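Local atomic coordinates of transglutaminase-like enzymes, putative cysteine protease (Cytophaga hutchinsonii, PDB entry 3ISR), a protein that probably acts as a cysteine-dependent hydrolase of the transglutaminase-like superfamily, although its substrate is not known. Residues S26-I31 with A255-N260; N33-R38 with R68-K73. All blocks are in the same frame, centred on the assembly; numbering follows the deposited sequence.

How the contacts relate
Both contacts reach one four-stranded antiparallel sheet, ordered 58-60, 69-74, 28-32, 255-258. Contact 1 joins strand 28-32 to the outermost strand 255-258, which arrives from late in the chain; contact 2 ties the loop that follows strand 28-32 to the start of strand 69-74, and along the sequence it is nested inside the long loop that contact 1 closes. Their centres lie about 15 Å apart. The two meet directly where strands 28-32 and 69-74 run side by side, with Phe30 N 2.9 Å from Leu72 O, a probable hydrogen bond. Both also touch the second subunit, at Val106 and Val107 of that chain.

Contact 1: residues S26-I31 with A255-N260; sequences SPTTFI and ASIFGN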
loop_
_atom_site.group_PDB
_atom_site.type_symbol
_atom_site.label_atom_id
_atom_site.label_comp_id
_atom_site.label_asym_id
_atom_site.label_seq_id
_atom_site.Cartn_x
_atom_site.Cartn_y
_atom_site.Cartn_z
ATOM N N SER B 26 -25.188 -1.106 -18.527
ATOM C CA SER B 26 -26.253 -1.419 -17.581
ATOM C C SER B 26 -26.911 -0.091 -17.182
ATOM O O SER B 26 -26.408 0.962 -17.567
ATOM C CB SER B 26 -25.677 -2.161 -16.367
ATOM O OG SER B 26 -24.656 -1.400 -15.756
ATOM N N PRO B 27 -28.042 -0.125 -16.440
ATOM C CA PRO B 27 -28.677 1.144 -16.038
ATOM C C PRO B 27 -27.725 1.991 -15.189
ATOM O O PRO B 27 -27.221 1.525 -14.164
ATOM C CB PRO B 27 -29.884 0.689 -15.205
ATOM C CG PRO B 27 -30.126 -0.738 -15.618
ATOM C CD PRO B 27 -28.767 -1.290 -15.899
ATOM N N THR B 28 -27.465 3.216 -15.632
ATOM C CA THR B 28 -26.351 3.995 -15.094
ATOM C C THR B 28 -26.759 5.434 -14.825
ATOM O O THR B 28 -27.449 6.048 -15.640
ATOM C CB THR B 28 -25.153 3.967 -16.082
ATOM O OG1 THR B 28 -24.754 2.608 -16.317
ATOM C CG2 THR B 28 -23.977 4.746 -15.543
ATOM N N THR B 29 -26.335 5.955 -13.680
ATOM C CA THR B 29 -26.460 7.376 -13.366
ATOM C C THR B 29 -25.099 8.053 -13.487
ATOM O O THR B 29 -24.084 7.502 -13.038
ATOM C CB THR B 29 -27.056 7.587 -11.953
ATOM O OG1 THR B 29 -28.407 7.127 -11.957
ATOM C CG2 THR B 29 -27.047 9.071 -11.546
ATOM N N PHE B 30 -25.088 9.228 -14.119
ATOM C CA PHE B 30 -23.872 10.019 -14.311
ATOM C C PHE B 30 -23.989 11.302 -13.529
ATOM O O PHE B 30 -25.059 11.920 -13.483
ATOM C CB PHE B 30 -23.702 10.391 -15.788
ATOM C CG PHE B 30 -23.468 9.222 -16.681
ATOM C CD1 PHE B 30 -22.187 8.922 -17.125
ATOM C CD2 PHE B 30 -24.529 8.420 -17.088
ATOM C CE1 PHE B 30 -21.969 7.833 -17.973
ATOM C CE2 PHE B 30 -24.318 7.334 -17.921
ATOM C CZ PHE B 30 -23.029 7.038 -18.357
ATOM N N ILE B 31 -22.892 11.707 -12.910
ATOM C CA ILE B 31 -22.793 13.052 -12.384
ATOM C C ILE B 31 -21.581 13.638 -13.057
ATOM O O ILE B 31 -20.454 13.149 -12.864
ATOM C CB ILE B 31 -22.575 13.100 -10.864
ATOM C CG1 ILE B 31 -23.683 12.328 -10.142
ATOM C CG2 ILE B 31 -22.537 14.575 -10.384
ATOM C CD1 ILE B 31 -23.477 12.263 -8.613
ATOM N N ALA B 255 -16.491 12.865 -14.577
ATOM C CA ALA B 255 -17.671 12.033 -14.648
ATOM C C ALA B 255 -17.642 11.006 -13.524
ATOM O O ALA B 255 -16.710 10.202 -13.441
ATOM C CB ALA B 255 -17.741 11.337 -16.017
ATOM N N SER B 256 -18.656 11.036 -12.670
ATOM C CA SER B 256 -18.838 9.981 -11.694
ATOM C C SER B 256 -19.913 9.050 -12.227
ATOM O O SER B 256 -21.030 9.487 -12.518
ATOM C CB SER B 256 -19.214 10.563 -10.336
ATOM O OG SER B 256 -18.130 11.354 -9.851
ATOM N N ILE B 257 -19.561 7.773 -12.355
ATOM C CA ILE B 257 -20.405 6.800 -13.041
ATOM C C ILE B 257 -20.918 5.745 -12.076
ATOM O O ILE B 257 -20.144 4.943 -11.531
ATOM C CB ILE B 257 -19.635 6.159 -14.222
ATOM C CG1 ILE B 257 -19.212 7.251 -15.218
ATOM C CG2 ILE B 257 -20.456 5.039 -14.876
ATOM C CD1 ILE B 257 -18.236 6.788 -16.288
ATOM N N PHE B 258 -22.227 5.783 -11.845
ATOM C CA PHE B 258 -22.916 4.826 -10.970
ATOM C C PHE B 258 -23.641 3.792 -11.805
ATOM O O PHE B 258 -24.802 3.972 -12.154
ATOM C CB PHE B 258 -23.906 5.554 -10.060
ATOM C CG PHE B 258 -23.239 6.481 -9.090
ATOM C CD1 PHE B 258 -22.931 7.782 -9.461
ATOM C CD2 PHE B 258 -22.896 6.045 -7.805
ATOM C CE1 PHE B 258 -22.287 8.654 -8.576
ATOM C CE2 PHE B 258 -22.264 6.910 -6.914
ATOM C CZ PHE B 258 -21.962 8.219 -7.299
ATOM N N GLY B 259 -22.928 2.716 -12.129
ATOM C CA GLY B 259 -23.429 1.675 -13.028
ATOM C C GLY B 259 -22.275 1.171 -13.872
ATOM O O GLY B 259 -21.162 1.007 -13.363
ATOM N N ASN B 260 -22.532 0.936 -15.156
ATOM C CA ASN B 260 -21.517 0.419 -16.080
ATOM C C ASN B 260 -21.541 1.124 -17.429
ATOM O O ASN B 260 -22.438 0.893 -18.237
ATOM C CB ASN B 260 -21.716 -1.082 -16.314
ATOM C CG ASN B 260 -21.413 -1.903 -15.086
ATOM O OD1 ASN B 260 -20.251 -2.062 -14.711
ATOM N ND2 ASN B 260 -22.459 -2.439 -14.449
#
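Ser26 meets Asn260 where an antiparallel strand pair opens out, at one margin of the four-stranded sheet. Its OG accepts a bond of 2.8 Å from Asn260 ND2, lying close to the plane of that amide. With Thr28 the grip becomes a relay: OG1, turned beside its own backbone N (chi1 -58°), donates to Ser26 O at 2.6 Å and receives Asn260 N at 3.0 Å, while CG2 rests 3.6 Å from Ile257 CG2. Replacing Thr28 by a valine would probably leave Ser26 O and Asn260 N without this shared partner and the chain around Gly259 freer to shift. Gly259 sits close against that hydroxyl, where a side chain would clash with OG1. Thr29 and Phe258 form a hydrogen-bonded pair, bonded both ways through their backbones. Phe30 lies on the other face, its ring edge-to-face with Phe80 and its CD1 3.9 Å from Ile257 CG1, the two side chains lying alongside and pointing the same way. Ile31 pairs with Ser256 by two backbone bonds, the one from Ser256 N to Ile31 O almost straight at 176°. On the face that packs against Val106 of the second subunit, Ile31 CD1 reaches Phe258 CE1 at 3.8 Å.

Contact 2: residues N33-R38 with R68-K73; sequences NVHALR and RFVRLK
Arg68 pushes its guanidinium group in among His35, Ala36 and Arg38, and most of the contact gathers round that flat group. At its edge, NH1 gives a hydrogen bond of 2.9 Å to Ala36 O, in the guanidinium plane and nearly in line with the carbonyl. One face carries His35, whose CD2 stands 3.3 Å from Arg68 NH2; the imidazole is tilted, the two planes being 60° apart. Over the centre of the opposite face comes Arg38 NH1, 3.5 Å from Arg68 CZ. A bend at chi3 (64°) in the Arg68 chain brings the group round to Ala36. Arg68 CG lies 4.2 Å from Leu37 CD1. Two arginines this close are probably tolerated because of nearby acids: Arg68 NH2 is in a salt bridge with Glu47, to which Arg38 also makes a long, weak ion pair, and Arg68 NE is bridged to Glu59.

His35 also packs on the strand, its CE1 3.4 Å from Val70 CG1. Its ring is steadied by a water that lies in its plane, 2.9 Å from ND1; the same water accepts a hydrogen bond from Val34 N and donates to Arg68 O. A second water accepts from Arg68 N and lies 2.8 Å from His35 O, within bonding distance, so it probably bridges the backbones too where direct strand pairing has stopped. Asn33 CB lies 4.0 Å from Phe69 CD1.

Further out, Tyr84 packs against the His35 ring and bonds Ala36 N through its hydroxyl, while Val70 pairs with Phe32 by a backbone bond. The whole is a buried arginine, held by two acids and a carbonyl, that fastens an irregular loop to the start of an antiparallel strand in the N-terminal bacterial transglutaminase domain.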
loop_
_atom_site.group_PDB
_atom_site.type_symbol
_atom_site.label_atom_id
_atom_site.label_comp_id
_atom_site.label_asym_id
_atom_site.label_seq_id
_atom_site.Cartn_x
_atom_site.Cartn_y
_atom_site.Cartn_z
ATOM N N ASN B 33 -19.091 17.010 -14.294
ATOM C CA ASN B 33 -18.623 18.328 -13.911
ATOM C C ASN B 33 -17.884 18.974 -15.062
ATOM O O ASN B 33 -16.649 18.851 -15.152
ATOM C CB ASN B 33 -17.721 18.242 -12.684
ATOM C CG ASN B 33 -17.390 19.595 -12.120
ATOM O OD1 ASN B 33 -18.171 20.564 -12.241
ATOM N ND2 ASN B 33 -16.229 19.684 -11.500
ATOM N N VAL B 34 -18.646 19.631 -15.951
ATOM C CA VAL B 34 -18.092 20.231 -17.170
ATOM C C VAL B 34 -18.354 21.735 -17.331
ATOM O O VAL B 34 -17.638 22.403 -18.082
ATOM C CB VAL B 34 -18.532 19.462 -18.480
ATOM C CG1 VAL B 34 -18.160 17.978 -18.393
ATOM C CG2 VAL B 34 -20.023 19.628 -18.747
ATOM N N HIS B 35 -19.377 22.257 -16.647
ATOM C CA HIS B 35 -19.715 23.683 -16.672
ATOM C C HIS B 35 -18.632 24.580 -16.075
ATOM O O HIS B 35 -18.025 24.238 -15.044
ATOM C CB HIS B 35 -20.977 23.916 -15.858
ATOM C CG HIS B 35 -22.225 23.491 -16.555
ATOM N ND1 HIS B 35 -22.578 22.166 -16.695
ATOM C CD2 HIS B 35 -23.195 24.212 -17.165
ATOM C CE1 HIS B 35 -23.716 22.090 -17.364
ATOM N NE2 HIS B 35 -24.110 23.318 -17.660
ATOM N N ALA B 36 -18.431 25.748 -16.679
ATOM C CA ALA B 36 -17.560 26.753 -16.080
ATOM C C ALA B 36 -18.216 27.266 -14.810
ATOM O O ALA B 36 -19.445 27.325 -14.725
ATOM C CB ALA B 36 -17.294 27.905 -17.049
ATOM N N LEU B 37 -17.410 27.587 -13.801
ATOM C CA LEU B 37 -17.949 28.109 -12.554
ATOM C C LEU B 37 -18.289 29.590 -12.728
ATOM O O LEU B 37 -17.654 30.280 -13.524
ATOM C CB LEU B 37 -16.919 27.951 -11.424
ATOM C CG LEU B 37 -17.433 27.981 -9.979
ATOM C CD1 LEU B 37 -18.414 26.847 -9.654
ATOM C CD2 LEU B 37 -16.265 27.958 -8.994
ATOM N N ARG B 38 -19.300 30.047 -11.991
ATOM C CA ARG B 38 -19.624 31.468 -11.849
ATOM C C ARG B 38 -19.084 31.955 -10.521
ATOM O O ARG B 38 -19.460 31.430 -9.462
ATOM C CB ARG B 38 -21.130 31.675 -11.842
ATOM C CG ARG B 38 -21.775 31.524 -13.184
ATOM C CD ARG B 38 -23.176 32.102 -13.137
ATOM N NE ARG B 38 -23.805 32.062 -14.451
ATOM C CZ ARG B 38 -24.488 31.024 -14.916
ATOM N NH1 ARG B 38 -24.636 29.939 -14.168
ATOM N NH2 ARG B 38 -25.027 31.069 -16.131
ATOM N N ARG B 68 -20.297 23.067 -10.363
ATOM C CA ARG B 68 -21.633 22.934 -10.903
ATOM C C ARG B 68 -21.724 21.539 -11.452
ATOM O O ARG B 68 -21.091 21.225 -12.465
ATOM C CB ARG B 68 -21.859 23.936 -12.042
ATOM C CG ARG B 68 -21.789 25.380 -11.582
ATOM C CD ARG B 68 -21.791 26.341 -12.762
ATOM N NE ARG B 68 -23.044 26.274 -13.506
ATOM C CZ ARG B 68 -23.228 26.748 -14.742
ATOM N NH1 ARG B 68 -22.241 27.340 -15.406
ATOM N NH2 ARG B 68 -24.424 26.641 -15.316
ATOM N N PHE B 69 -22.506 20.700 -10.788
ATOM C CA PHE B 69 -22.680 19.325 -11.233
ATOM C C PHE B 69 -23.947 19.192 -12.064
ATOM O O PHE B 69 -24.899 19.930 -11.848
ATOM C CB PHE B 69 -22.761 18.401 -10.019
ATOM C CG PHE B 69 -21.487 18.343 -9.210
ATOM C CD1 PHE B 69 -20.349 17.718 -9.727
ATOM C CD2 PHE B 69 -21.436 18.890 -7.930
ATOM C CE1 PHE B 69 -19.153 17.641 -8.986
ATOM C CE2 PHE B 69 -20.260 18.821 -7.158
ATOM C CZ PHE B 69 -19.101 18.188 -7.691
ATOM N N VAL B 70 -23.954 18.264 -13.020
ATOM C CA VAL B 70 -25.189 17.927 -13.728
ATOM C C VAL B 70 -25.356 16.425 -13.717
ATOM O O VAL B 70 -24.385 15.686 -13.895
ATOM C CB VAL B 70 -25.245 18.461 -15.203
ATOM C CG1 VAL B 70 -25.317 19.993 -15.233
ATOM C CG2 VAL B 70 -24.065 17.965 -16.001
ATOM N N ARG B 71 -26.579 15.965 -13.512
ATOM C CA ARG B 71 -26.800 14.533 -13.454
ATOM C C ARG B 71 -27.955 14.070 -14.319
ATOM O O ARG B 71 -28.942 14.792 -14.508
ATOM C CB ARG B 71 -26.976 14.050 -12.013
ATOM C CG ARG B 71 -28.048 14.767 -11.252
ATOM C CD ARG B 71 -28.250 14.156 -9.854
ATOM N NE ARG B 71 -29.065 15.057 -9.053
ATOM C CZ ARG B 71 -29.263 14.938 -7.745
ATOM N NH1 ARG B 71 -30.024 15.820 -7.118
ATOM N NH2 ARG B 71 -28.706 13.933 -7.069
ATOM N N LEU B 72 -27.805 12.853 -14.829
ATOM C CA LEU B 72 -28.792 12.216 -15.686
ATOM C C LEU B 72 -28.672 10.721 -15.512
ATOM O O LEU B 72 -27.639 10.228 -15.039
ATOM C CB LEU B 72 -28.548 12.583 -17.160
ATOM C CG LEU B 72 -27.216 12.240 -17.838
ATOM C CD1 LEU B 72 -27.123 10.761 -18.197
ATOM C CD2 LEU B 72 -27.100 13.087 -19.116
ATOM N N LYS B 73 -29.723 9.997 -15.886
ATOM C CA LYS B 73 -29.657 8.543 -15.902
ATOM C C LYS B 73 -29.837 8.031 -17.332
ATOM O O LYS B 73 -30.534 8.652 -18.136
ATOM C CB LYS B 73 -30.665 7.919 -14.921
ATOM C CG LYS B 73 -32.133 8.269 -15.161
ATOM C CD LYS B 73 -33.039 7.696 -14.062
ATOM C CE LYS B 73 -34.432 7.398 -14.631
ATOM N NZ LYS B 73 -35.502 7.283 -13.588
HETATM O O HOH W 1 -21.194 20.174 -15.125
HETATM O O HOH W 2 -18.333 23.813 -12.273
#